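Long-range contacts in polyphosphate kinase (Porphyromonas gingivalis, PDB 2O8R), which probably catalyses the reversible transfer of the terminal phosphate of ATP onto a growing chain of inorganic polyphosphate, with magnesium as cofactor: residues Glu22-Glu27 with Leu42-Ser47; Leu33-Arg38 with Pro315-Leu320; Leu541-Leu546 with Ala616-Arg621; Thr588-Met593 with Leu650-Lys655. The protein carries 3 engineered substitutions. All blocks are in the same frame, centred on the assembly; numbering follows the deposited sequence.

Interaction 1. Residues Glu22-Glu27 with Leu42-Ser47; sequences ERVLME and LSIFSS. With SO4 (sulfate ion), chain D.
Leu25 and Phe45 meet where helix 13-29 packs against helix 35-63. The two short segments run nearly antiparallel, at 159°, with their axes 8.4 Å apart, so the short link between them makes a helical hairpin. Leu25 can be followed outward from its backbone. Its CB sits beside the ring, 3.8 Å from Phe45 CD1. The torsion chi1 of -168° sends CG away from the backbone N, and from there the branches divide. CD2 lies over one face of the Phe45 ring, toward its rim, in a CH-pi contact 4.2 Å from the centroid. CD1 turns instead to Leu42, reaching that residue's CD1 at 3.9 Å. The fork of the leucine thus serves two neighbours. Val24, whose CB points at the partner helix, adds a second, compact apolar contact: its CG1 touches Ile44 CG2 at 3.8 Å and also rests against the backbone and CB of Phe45. Tyr98 of helix 83-112 meets the Phe45 ring as well, bringing a third helix to the pair. Polar groups keep to the flanks. Arg23 points away from helix 35-63 and forms a salt bridge with Glu27 one turn on, NH2 to OE2 2.9 Å, while Ser46 OG donates to O1 of a sulfate, probably from the crystallisation liquor, at 2.7 Å. With no hydrogen bond crossing between them, the segments are held together by apolar contacts, while Arg23 and Glu27 bond Lys655 of the C-terminal domain.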
# COMPACT_ATOMS: atom_id res chain seq x y z
N GLU A 22 -0.72 -30.94 -0.71
CA GLU A 22 -0.74 -31.89 -1.83
C GLU A 22 -1.97 -31.67 -2.72
O GLU A 22 -1.86 -31.65 -3.95
CB GLU A 22 -0.71 -33.32 -1.30
CG GLU A 22 -0.97 -34.40 -2.35
CD GLU A 22 0.24 -35.28 -2.66
OE1 GLU A 22 0.05 -36.30 -3.36
OE2 GLU A 22 1.38 -34.96 -2.22
N ARG A 23 -3.14 -31.49 -2.12
CA ARG A 23 -4.36 -31.24 -2.87
C ARG A 23 -4.33 -29.90 -3.63
O ARG A 23 -4.95 -29.76 -4.69
CB ARG A 23 -5.57 -31.33 -1.95
CG ARG A 23 -6.88 -30.95 -2.59
CD ARG A 23 -7.25 -31.89 -3.72
NE ARG A 23 -8.47 -31.46 -4.38
CZ ARG A 23 -8.51 -30.80 -5.54
NH1 ARG A 23 -7.38 -30.50 -6.16
NH2 ARG A 23 -9.67 -30.46 -6.08
N VAL A 24 -3.62 -28.92 -3.07
CA VAL A 24 -3.42 -27.64 -3.75
C VAL A 24 -2.53 -27.85 -4.98
O VAL A 24 -2.85 -27.39 -6.09
CB VAL A 24 -2.81 -26.57 -2.80
CG1 VAL A 24 -2.58 -25.26 -3.54
CG2 VAL A 24 -3.74 -26.33 -1.64
N LEU A 25 -1.44 -28.58 -4.79
CA LEU A 25 -0.57 -29.00 -5.89
C LEU A 25 -1.34 -29.76 -6.97
O LEU A 25 -1.02 -29.64 -8.15
CB LEU A 25 0.60 -29.84 -5.37
CG LEU A 25 1.75 -30.12 -6.33
CD1 LEU A 25 2.07 -28.91 -7.17
CD2 LEU A 25 2.98 -30.55 -5.56
N MSE A 26 -2.34 -30.53 -6.57
CA MSE A 26 -3.16 -31.26 -7.53
C MSE A 26 -4.00 -30.37 -8.44
O MSE A 26 -4.14 -30.68 -9.63
CB MSE A 26 -4.03 -32.28 -6.83
CG MSE A 26 -3.25 -33.51 -6.44
SE MSE A 26 -4.12 -34.55 -5.05
CE MSE A 26 -3.04 -36.18 -5.25
N GLU A 27 -4.54 -29.27 -7.90
CA GLU A 27 -5.29 -28.33 -8.73
C GLU A 27 -4.42 -27.90 -9.88
O GLU A 27 -4.89 -27.78 -11.01
CB GLU A 27 -5.76 -27.11 -7.96
CG GLU A 27 -7.02 -27.33 -7.17
CD GLU A 27 -8.26 -27.38 -8.03
OE1 GLU A 27 -8.30 -26.66 -9.03
OE2 GLU A 27 -9.20 -28.13 -7.71
N LEU A 42 -0.15 -23.22 -8.23
CA LEU A 42 1.26 -23.46 -8.04
C LEU A 42 1.78 -22.40 -7.06
O LEU A 42 2.38 -22.71 -6.04
CB LEU A 42 1.99 -23.38 -9.38
CG LEU A 42 2.91 -24.49 -9.90
CD1 LEU A 42 2.42 -25.88 -9.52
CD2 LEU A 42 3.12 -24.37 -11.44
N SER A 43 1.50 -21.14 -7.38
CA SER A 43 1.90 -20.02 -6.53
C SER A 43 1.40 -20.17 -5.08
O SER A 43 2.17 -20.03 -4.13
CB SER A 43 1.42 -18.70 -7.16
OG SER A 43 0.95 -17.79 -6.18
N ILE A 44 0.11 -20.48 -4.94
CA ILE A 44 -0.53 -20.70 -3.64
C ILE A 44 0.20 -21.78 -2.86
O ILE A 44 0.55 -21.57 -1.69
CB ILE A 44 -2.02 -21.08 -3.77
CG1 ILE A 44 -2.84 -19.88 -4.26
CG2 ILE A 44 -2.56 -21.58 -2.43
CD1 ILE A 44 -4.28 -20.22 -4.68
N PHE A 45 0.45 -22.92 -3.51
CA PHE A 45 1.18 -24.03 -2.90
C PHE A 45 2.52 -23.56 -2.33
O PHE A 45 2.90 -23.95 -1.22
CB PHE A 45 1.42 -25.14 -3.92
CG PHE A 45 2.35 -26.21 -3.45
CD1 PHE A 45 1.86 -27.34 -2.82
CD2 PHE A 45 3.72 -26.11 -3.64
CE1 PHE A 45 2.71 -28.34 -2.38
CE2 PHE A 45 4.58 -27.10 -3.22
CZ PHE A 45 4.08 -28.22 -2.58
N SER A 46 3.21 -22.73 -3.11
CA SER A 46 4.50 -22.22 -2.71
C SER A 46 4.37 -21.30 -1.50
O SER A 46 5.15 -21.43 -0.56
CB SER A 46 5.16 -21.47 -3.87
OG SER A 46 5.39 -22.33 -4.97
N SER A 47 3.39 -20.39 -1.53
CA SER A 47 3.19 -19.45 -0.41
C SER A 47 2.74 -20.14 0.88
O SER A 47 3.14 -19.72 1.97
CB SER A 47 2.23 -18.31 -0.76
OG SER A 47 1.21 -18.76 -1.62
S SO4 D . 8.78 -24.22 -4.82
O1 SO4 D . 7.35 -24.11 -5.11
O2 SO4 D . 9.42 -25.05 -5.84
O3 SO4 D . 9.40 -22.89 -4.80
O4 SO4 D . 8.93 -24.89 -3.52

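Interaction 2. Residues Leu33-Arg38 with Pro315-Leu320; sequences LPVYDR and PRLETL
The first turn of helix 35-63, with Pro34 at its N-cap, receives the loop that follows strand 294-297, and Tyr36, Asp37 and Pro34 touch Leu317 and Thr319 there. Tyr36 N donates to Leu317 O at 3.1 Å, and the donor stands almost straight out from the carbonyl, with a C=O...N angle of 172°. The same oxygen lies at the edge of the Tyr36 ring. Leu317 CB touches two apolar side chains, 3.8 Å from Tyr36 CD1 and 4.0 Å from Val35 CG2; Ile115 of strand 115-118 touches both Tyr36 and Leu317. Amide groups in the first turn of a helix have no carbonyl of the preceding turn to bond to, so an outside acceptor such as Leu317 O suits this place well. An aspartate suits it too, since its negative charge lies near the positive end of the helix dipole, which would probably favour the ionised form. Asp37 takes Thr319 with both oxygens: OD1 accepts from Thr319 N at 3.2 Å and OD2 from Thr319 OG1 at 2.9 Å, each met on the syn side but out of the carboxylate plane. A chi1 of 42° sets the Thr319 hydroxyl between the backbone N and the carbonyl carbon, near enough to the N for both donors to reach one carboxylate. Its methyl CG2 faces Pro34 CG at 3.8 Å, where the rigid proline ring crosses the threonine at about a right angle.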
# COMPACT_ATOMS: atom_id res chain seq x y z
N LEU A 33 -8.37 -27.60 -16.39
CA LEU A 33 -8.49 -26.22 -15.94
C LEU A 33 -7.69 -25.29 -16.83
O LEU A 33 -6.59 -25.65 -17.27
CB LEU A 33 -8.00 -26.10 -14.50
CG LEU A 33 -8.76 -26.93 -13.47
CD1 LEU A 33 -8.21 -26.60 -12.12
CD2 LEU A 33 -10.27 -26.68 -13.51
N PRO A 34 -8.23 -24.09 -17.10
CA PRO A 34 -7.55 -23.02 -17.82
C PRO A 34 -6.21 -22.75 -17.18
O PRO A 34 -6.16 -22.66 -15.96
CB PRO A 34 -8.48 -21.83 -17.61
CG PRO A 34 -9.81 -22.44 -17.50
CD PRO A 34 -9.61 -23.70 -16.74
N VAL A 35 -5.15 -22.64 -17.99
CA VAL A 35 -3.76 -22.62 -17.45
C VAL A 35 -3.55 -21.69 -16.28
O VAL A 35 -2.94 -22.09 -15.29
CB VAL A 35 -2.65 -22.21 -18.45
CG1 VAL A 35 -1.81 -23.39 -18.82
CG2 VAL A 35 -3.17 -21.39 -19.65
N TYR A 36 -4.04 -20.46 -16.39
CA TYR A 36 -3.76 -19.49 -15.36
C TYR A 36 -4.38 -19.87 -14.02
O TYR A 36 -3.83 -19.53 -12.97
CB TYR A 36 -4.05 -18.06 -15.82
CG TYR A 36 -2.90 -17.53 -16.66
CD1 TYR A 36 -2.86 -17.73 -18.04
CD2 TYR A 36 -1.82 -16.89 -16.06
CE1 TYR A 36 -1.79 -17.27 -18.80
CE2 TYR A 36 -0.76 -16.43 -16.80
CZ TYR A 36 -0.74 -16.63 -18.16
OH TYR A 36 0.33 -16.18 -18.87
N ASP A 37 -5.46 -20.65 -14.06
CA ASP A 37 -6.02 -21.23 -12.84
C ASP A 37 -5.01 -22.12 -12.16
O ASP A 37 -4.84 -22.05 -10.94
CB ASP A 37 -7.29 -22.04 -13.13
CG ASP A 37 -8.41 -21.19 -13.68
OD1 ASP A 37 -8.26 -19.94 -13.79
OD2 ASP A 37 -9.46 -21.78 -13.99
N ARG A 38 -4.34 -22.95 -12.95
CA ARG A 38 -3.36 -23.88 -12.43
C ARG A 38 -2.12 -23.15 -11.92
O ARG A 38 -1.62 -23.44 -10.83
CB ARG A 38 -2.98 -24.90 -13.49
CG ARG A 38 -4.17 -25.68 -13.99
CD ARG A 38 -3.72 -26.72 -14.97
NE ARG A 38 -4.07 -26.38 -16.34
CZ ARG A 38 -3.56 -26.97 -17.41
NH1 ARG A 38 -2.65 -27.93 -17.28
NH2 ARG A 38 -3.93 -26.59 -18.62
N PRO A 315 -9.10 -11.82 -20.64
CA PRO A 315 -9.97 -12.68 -19.82
C PRO A 315 -9.95 -14.15 -20.23
O PRO A 315 -10.56 -14.99 -19.57
CB PRO A 315 -11.37 -12.09 -20.05
CG PRO A 315 -11.25 -11.15 -21.22
CD PRO A 315 -9.86 -11.25 -21.77
N ARG A 316 -9.24 -14.46 -21.30
CA ARG A 316 -9.10 -15.81 -21.80
C ARG A 316 -8.03 -16.51 -20.98
O ARG A 316 -7.34 -15.86 -20.19
CB ARG A 316 -8.72 -15.76 -23.28
CG ARG A 316 -9.51 -16.69 -24.17
CD ARG A 316 -9.58 -16.17 -25.60
NE ARG A 316 -8.29 -15.66 -26.07
CZ ARG A 316 -7.27 -16.42 -26.46
NH1 ARG A 316 -7.36 -17.75 -26.43
NH2 ARG A 316 -6.14 -15.85 -26.87
N LEU A 317 -7.89 -17.82 -21.15
CA LEU A 317 -6.96 -18.66 -20.36
C LEU A 317 -7.19 -18.69 -18.82
O LEU A 317 -6.30 -19.09 -18.06
CB LEU A 317 -5.48 -18.32 -20.69
CG LEU A 317 -5.06 -18.21 -22.16
CD1 LEU A 317 -3.52 -18.02 -22.37
CD2 LEU A 317 -5.55 -19.41 -22.92
N GLU A 318 -8.39 -18.31 -18.37
CA GLU A 318 -8.72 -18.22 -16.93
C GLU A 318 -10.24 -18.24 -16.69
O GLU A 318 -10.98 -17.53 -17.36
CB GLU A 318 -8.13 -16.94 -16.34
CG GLU A 318 -8.66 -15.65 -16.97
CD GLU A 318 -8.00 -14.40 -16.44
OE1 GLU A 318 -6.82 -14.48 -16.01
OE2 GLU A 318 -8.65 -13.33 -16.48
N THR A 319 -10.70 -19.04 -15.73
CA THR A 319 -12.15 -19.15 -15.50
C THR A 319 -12.72 -17.81 -15.12
O THR A 319 -12.23 -17.15 -14.21
CB THR A 319 -12.52 -20.16 -14.39
OG1 THR A 319 -11.60 -20.00 -13.31
CG2 THR A 319 -12.43 -21.60 -14.93
N LEU A 320 -13.75 -17.41 -15.85
CA LEU A 320 -14.44 -16.16 -15.56
C LEU A 320 -15.41 -16.38 -14.42
O LEU A 320 -16.34 -17.18 -14.52
CB LEU A 320 -15.16 -15.67 -16.81
CG LEU A 320 -16.42 -14.82 -16.69
CD1 LEU A 320 -16.10 -13.38 -16.31
CD2 LEU A 320 -17.18 -14.88 -17.99

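Interaction 3. Residues Leu541-Leu546 with Ala616-Arg621; sequences LKMNGL and ADWMKR
The indole of Trp618 carries the end of Met543, a selenomethionine, on one face. CE stands 3.5 Å from the centroid of the five-membered ring, only 6° from its normal, and SE follows at 4.1 Å, a Met-aromatic contact. With chi1 at 64°, CG of Met543 lies between its backbone N and carbonyl carbon, and the bent chain crosses the indole at about a right angle. Near the ring plane, at the edge, comes Leu546 CD1, which also touches Trp618 CB at 3.8 Å. Leu541 CD1 approaches obliquely, 3.7 Å from Trp618 CZ3, and Trp601 of strand 600-603 meets the indole as a second aromatic ring. Another flat group, the Asp617 carboxylate, takes Asn544 N from above its plane, OD1 accepting at 3.0 Å; OD1 also has a salt bridge with Arg599. Between these groups the backbones join in a single beta bridge of Leu546 with Trp618, where Trp618 N donates to Gly545 O at 3.2 Å. Gly545 has no side chain, so the selenomethionine end of Met619 can lie against its backbone, CE 3.8 Å from Gly545 CA. The loop just past strand 538-543, in the PLD-like C-terminal domain, is therefore held by polar bonds alongside the apolar contacts of Trp618. It bears Asn544 beside Arg570 and His597, both predicted to bind ATP, which places the contact next to that predicted site.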
# COMPACT_ATOMS: atom_id res chain seq x y z
N LEU A 541 -21.14 -31.63 8.95
CA LEU A 541 -20.22 -30.69 9.57
C LEU A 541 -19.17 -30.17 8.59
O LEU A 541 -18.42 -30.96 8.01
CB LEU A 541 -19.52 -31.37 10.73
CG LEU A 541 -20.27 -31.92 11.93
CD1 LEU A 541 -19.25 -32.64 12.78
CD2 LEU A 541 -20.93 -30.80 12.72
N LYS A 542 -19.12 -28.86 8.39
CA LYS A 542 -18.15 -28.26 7.47
C LYS A 542 -17.27 -27.24 8.17
O LYS A 542 -17.78 -26.31 8.79
CB LYS A 542 -18.85 -27.59 6.31
CG LYS A 542 -17.93 -26.81 5.39
CD LYS A 542 -18.71 -26.11 4.29
CE LYS A 542 -17.80 -25.33 3.42
NZ LYS A 542 -17.15 -26.29 2.53
N MSE A 543 -15.96 -27.42 8.06
CA MSE A 543 -15.03 -26.45 8.61
C MSE A 543 -13.66 -26.46 7.93
O MSE A 543 -13.36 -27.32 7.10
CB MSE A 543 -14.87 -26.68 10.09
CG MSE A 543 -14.25 -28.00 10.44
SE MSE A 543 -14.81 -28.52 12.22
CE MSE A 543 -15.81 -26.90 12.73
N ASN A 544 -12.83 -25.49 8.28
CA ASN A 544 -11.52 -25.36 7.69
C ASN A 544 -10.60 -26.37 8.34
O ASN A 544 -9.72 -26.93 7.69
CB ASN A 544 -10.96 -23.94 7.84
CG ASN A 544 -11.73 -22.91 7.02
OD1 ASN A 544 -12.51 -22.13 7.56
ND2 ASN A 544 -11.49 -22.90 5.72
N GLY A 545 -10.82 -26.62 9.63
CA GLY A 545 -9.95 -27.53 10.37
C GLY A 545 -10.61 -28.30 11.48
O GLY A 545 -11.46 -27.77 12.20
N LEU A 546 -10.22 -29.57 11.61
CA LEU A 546 -10.59 -30.43 12.72
C LEU A 546 -9.34 -31.09 13.31
O LEU A 546 -8.64 -31.87 12.65
CB LEU A 546 -11.60 -31.49 12.27
CG LEU A 546 -12.02 -32.47 13.35
CD1 LEU A 546 -12.60 -31.72 14.53
CD2 LEU A 546 -13.01 -33.48 12.80
N ALA A 616 -15.69 -20.39 14.41
CA ALA A 616 -14.65 -21.31 14.83
C ALA A 616 -14.57 -22.59 14.00
O ALA A 616 -15.59 -23.15 13.60
CB ALA A 616 -14.83 -21.67 16.29
N ASP A 617 -13.34 -23.03 13.73
CA ASP A 617 -13.05 -24.43 13.41
C ASP A 617 -12.88 -25.13 14.74
O ASP A 617 -12.79 -24.48 15.77
CB ASP A 617 -11.75 -24.55 12.64
CG ASP A 617 -11.68 -23.64 11.46
OD1 ASP A 617 -12.61 -23.68 10.63
OD2 ASP A 617 -10.69 -22.89 11.35
N TRP A 618 -12.80 -26.45 14.73
CA TRP A 618 -12.59 -27.17 15.98
C TRP A 618 -11.13 -27.56 16.13
O TRP A 618 -10.74 -28.72 15.96
CB TRP A 618 -13.49 -28.40 16.06
CG TRP A 618 -14.95 -28.10 16.07
CD1 TRP A 618 -15.54 -26.89 16.32
CD2 TRP A 618 -16.01 -29.04 15.87
NE1 TRP A 618 -16.91 -27.02 16.25
CE2 TRP A 618 -17.22 -28.32 15.98
CE3 TRP A 618 -16.06 -30.40 15.59
CZ2 TRP A 618 -18.46 -28.94 15.83
CZ3 TRP A 618 -17.30 -31.01 15.44
CH2 TRP A 618 -18.48 -30.28 15.56
N MSE A 619 -10.31 -26.56 16.43
CA MSE A 619 -8.92 -26.79 16.78
C MSE A 619 -8.84 -26.87 18.30
O MSE A 619 -9.86 -26.73 18.97
CB MSE A 619 -8.07 -25.64 16.29
CG MSE A 619 -8.38 -25.16 14.89
SE MSE A 619 -7.92 -26.41 13.47
CE MSE A 619 -7.61 -25.10 12.04
N LYS A 620 -7.65 -27.08 18.84
CA LYS A 620 -7.43 -26.96 20.28
C LYS A 620 -7.57 -25.49 20.69
O LYS A 620 -8.41 -25.16 21.52
CB LYS A 620 -6.04 -27.47 20.65
CG LYS A 620 -5.71 -27.42 22.14
CD LYS A 620 -5.71 -28.82 22.75
CE LYS A 620 -4.36 -29.14 23.40
NZ LYS A 620 -3.85 -28.02 24.25
N ARG A 621 -6.77 -24.62 20.06
CA ARG A 621 -6.80 -23.17 20.34
C ARG A 621 -8.15 -22.47 20.10
O ARG A 621 -8.45 -21.47 20.75
CB ARG A 621 -5.66 -22.43 19.60
CG ARG A 621 -4.38 -22.24 20.46
CD ARG A 621 -3.35 -21.29 19.84
NE ARG A 621 -3.61 -19.87 20.10
CZ ARG A 621 -2.90 -19.11 20.94
NH1 ARG A 621 -1.88 -19.62 21.62
NH2 ARG A 621 -3.20 -17.83 21.10

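Interaction 4. Residues Thr588-Met593 with Leu650-Lys655; sequences TRLVDM and LRDNIK
Asp592 and Lys655 form the close end of this contact, where the chain leaving strand 585-589 meets the turn after helix 636-651. Lys655 NZ donates to Asp592 OD1 in a salt bridge of 3.0 Å, coming from above the carboxylate plane. The long lysine chain bends at chi2 and chi4 to lie across the aspartate. Its CB also touches Leu590 CD1 at 3.9 Å, and that methyl in turn reaches Asp652 OD1. One water clasps the backbones, donating to Arg589 O and Lys655 O and accepting from Val591 N at 2.9 Å. Asp652 OD2 closes an Asx turn by accepting from Ile654 N at 2.8 Å; it also takes Lys655 N at 2.7 Å, on the syn lone pair, and Ala656 N. The other end is looser. Thr588 and Leu650 have CA atoms 7.6 Å apart and meet through a single approach, OG1 to CD2 at 4.0 Å; Leu650 is partly exposed, and the hydroxyl bonds to Lys668. At the close end, Lys655 has a second anionic partner in Glu27, and Asp592 a second cationic one in Arg677. These alternating charges would probably favour the charged forms of Lys655 and Asp592, both buried.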
# COMPACT_ATOMS: atom_id res chain seq x y z
N THR A 588 -14.84 -35.50 3.46
CA THR A 588 -14.69 -34.85 2.18
C THR A 588 -13.86 -33.59 2.32
O THR A 588 -14.15 -32.72 3.14
CB THR A 588 -16.05 -34.53 1.57
OG1 THR A 588 -16.79 -35.75 1.43
CG2 THR A 588 -15.90 -33.85 0.21
N ARG A 589 -12.80 -33.51 1.53
CA ARG A 589 -12.08 -32.27 1.35
C ARG A 589 -12.46 -31.67 0.01
O ARG A 589 -12.24 -32.27 -1.05
CB ARG A 589 -10.59 -32.52 1.40
CG ARG A 589 -9.76 -31.39 0.88
CD ARG A 589 -8.31 -31.79 0.93
NE ARG A 589 -7.85 -31.77 2.31
CZ ARG A 589 -6.88 -32.54 2.79
NH1 ARG A 589 -6.27 -33.42 2.00
NH2 ARG A 589 -6.54 -32.44 4.06
N LEU A 590 -13.05 -30.48 0.06
CA LEU A 590 -13.37 -29.73 -1.14
C LEU A 590 -12.41 -28.57 -1.30
O LEU A 590 -12.38 -27.66 -0.46
CB LEU A 590 -14.81 -29.22 -1.10
CG LEU A 590 -15.23 -28.44 -2.34
CD1 LEU A 590 -15.11 -29.30 -3.59
CD2 LEU A 590 -16.64 -27.87 -2.19
N VAL A 591 -11.61 -28.62 -2.36
CA VAL A 591 -10.72 -27.53 -2.77
C VAL A 591 -11.03 -27.20 -4.24
O VAL A 591 -11.06 -28.09 -5.09
CB VAL A 591 -9.24 -27.93 -2.64
CG1 VAL A 591 -8.32 -27.06 -3.51
CG2 VAL A 591 -8.82 -27.89 -1.19
N ASP A 592 -11.27 -25.92 -4.50
CA ASP A 592 -11.61 -25.41 -5.81
C ASP A 592 -11.10 -23.96 -5.83
O ASP A 592 -10.32 -23.56 -4.95
CB ASP A 592 -13.13 -25.47 -5.99
CG ASP A 592 -13.58 -25.54 -7.46
OD1 ASP A 592 -12.77 -25.37 -8.39
OD2 ASP A 592 -14.80 -25.76 -7.68
N MSE A 593 -11.53 -23.17 -6.82
CA MSE A 593 -11.05 -21.79 -6.96
C MSE A 593 -11.33 -20.88 -5.75
O MSE A 593 -10.47 -20.07 -5.38
CB MSE A 593 -11.64 -21.16 -8.21
CG MSE A 593 -10.90 -19.91 -8.62
SE MSE A 593 -11.67 -19.06 -10.19
CE MSE A 593 -10.00 -18.33 -10.91
N LEU A 650 -21.73 -32.18 -1.11
CA LEU A 650 -21.53 -33.63 -0.93
C LEU A 650 -21.82 -34.43 -2.19
O LEU A 650 -21.51 -35.62 -2.25
CB LEU A 650 -22.38 -34.18 0.21
CG LEU A 650 -21.95 -33.82 1.62
CD1 LEU A 650 -23.00 -34.36 2.56
CD2 LEU A 650 -20.54 -34.37 1.95
N ARG A 651 -22.41 -33.76 -3.18
CA ARG A 651 -22.75 -34.37 -4.46
C ARG A 651 -21.65 -34.12 -5.50
O ARG A 651 -21.61 -34.81 -6.53
CB ARG A 651 -24.09 -33.81 -4.95
CG ARG A 651 -24.88 -34.71 -5.91
CD ARG A 651 -26.16 -34.01 -6.40
NE ARG A 651 -26.87 -33.36 -5.30
CZ ARG A 651 -27.70 -32.33 -5.44
NH1 ARG A 651 -27.95 -31.84 -6.65
NH2 ARG A 651 -28.29 -31.79 -4.38
N ASP A 652 -20.77 -33.14 -5.22
CA ASP A 652 -19.64 -32.78 -6.10
C ASP A 652 -18.82 -33.97 -6.53
O ASP A 652 -18.21 -34.64 -5.69
CB ASP A 652 -18.70 -31.78 -5.42
CG ASP A 652 -17.57 -31.29 -6.35
OD1 ASP A 652 -17.52 -30.09 -6.62
OD2 ASP A 652 -16.72 -32.09 -6.81
N ASN A 653 -18.79 -34.22 -7.83
CA ASN A 653 -17.90 -35.25 -8.40
C ASN A 653 -16.77 -34.72 -9.27
O ASN A 653 -16.17 -35.50 -10.01
CB ASN A 653 -18.71 -36.26 -9.22
CG ASN A 653 -19.71 -35.60 -10.14
OD1 ASN A 653 -19.60 -34.43 -10.48
ND2 ASN A 653 -20.71 -36.36 -10.55
N ILE A 654 -16.48 -33.41 -9.22
CA ILE A 654 -15.42 -32.85 -10.08
C ILE A 654 -14.19 -32.37 -9.31
O ILE A 654 -13.07 -32.65 -9.71
CB ILE A 654 -15.96 -31.81 -11.11
CG1 ILE A 654 -16.31 -32.51 -12.40
CG2 ILE A 654 -14.90 -30.82 -11.50
CD1 ILE A 654 -17.70 -32.97 -12.46
N LYS A 655 -14.40 -31.67 -8.21
CA LYS A 655 -13.29 -31.14 -7.42
C LYS A 655 -13.11 -31.88 -6.10
O LYS A 655 -12.00 -32.00 -5.60
CB LYS A 655 -13.46 -29.63 -7.15
CG LYS A 655 -13.28 -28.76 -8.41
CD LYS A 655 -12.01 -29.16 -9.16
CE LYS A 655 -11.87 -28.43 -10.48
NZ LYS A 655 -11.22 -27.10 -10.32
O HOH W 1 -10.90 -31.24 -3.24

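In the fold
From the N terminus, interaction 1 closes the short loop between helices 13-29 and 35-63. Interaction 2 opens inside that loop, at 33-38, and closes far along the chain at 315-320, beyond strand 294-297, so the two cross while sharing helix 35-63. Later in the chain, 588-593 lies within the loop closed by interaction 3, but its partner 650-655 comes after that loop ends; interactions 3 and 4 therefore cross as well. Both reach the same mixed sheet of the C-terminal domain. Interaction 4 touches interactions 1 and 2, tying that domain to the N-terminal helices and the loop 315-320, whereas interaction 3 stands apart from it by about 5 Å between nearest atoms.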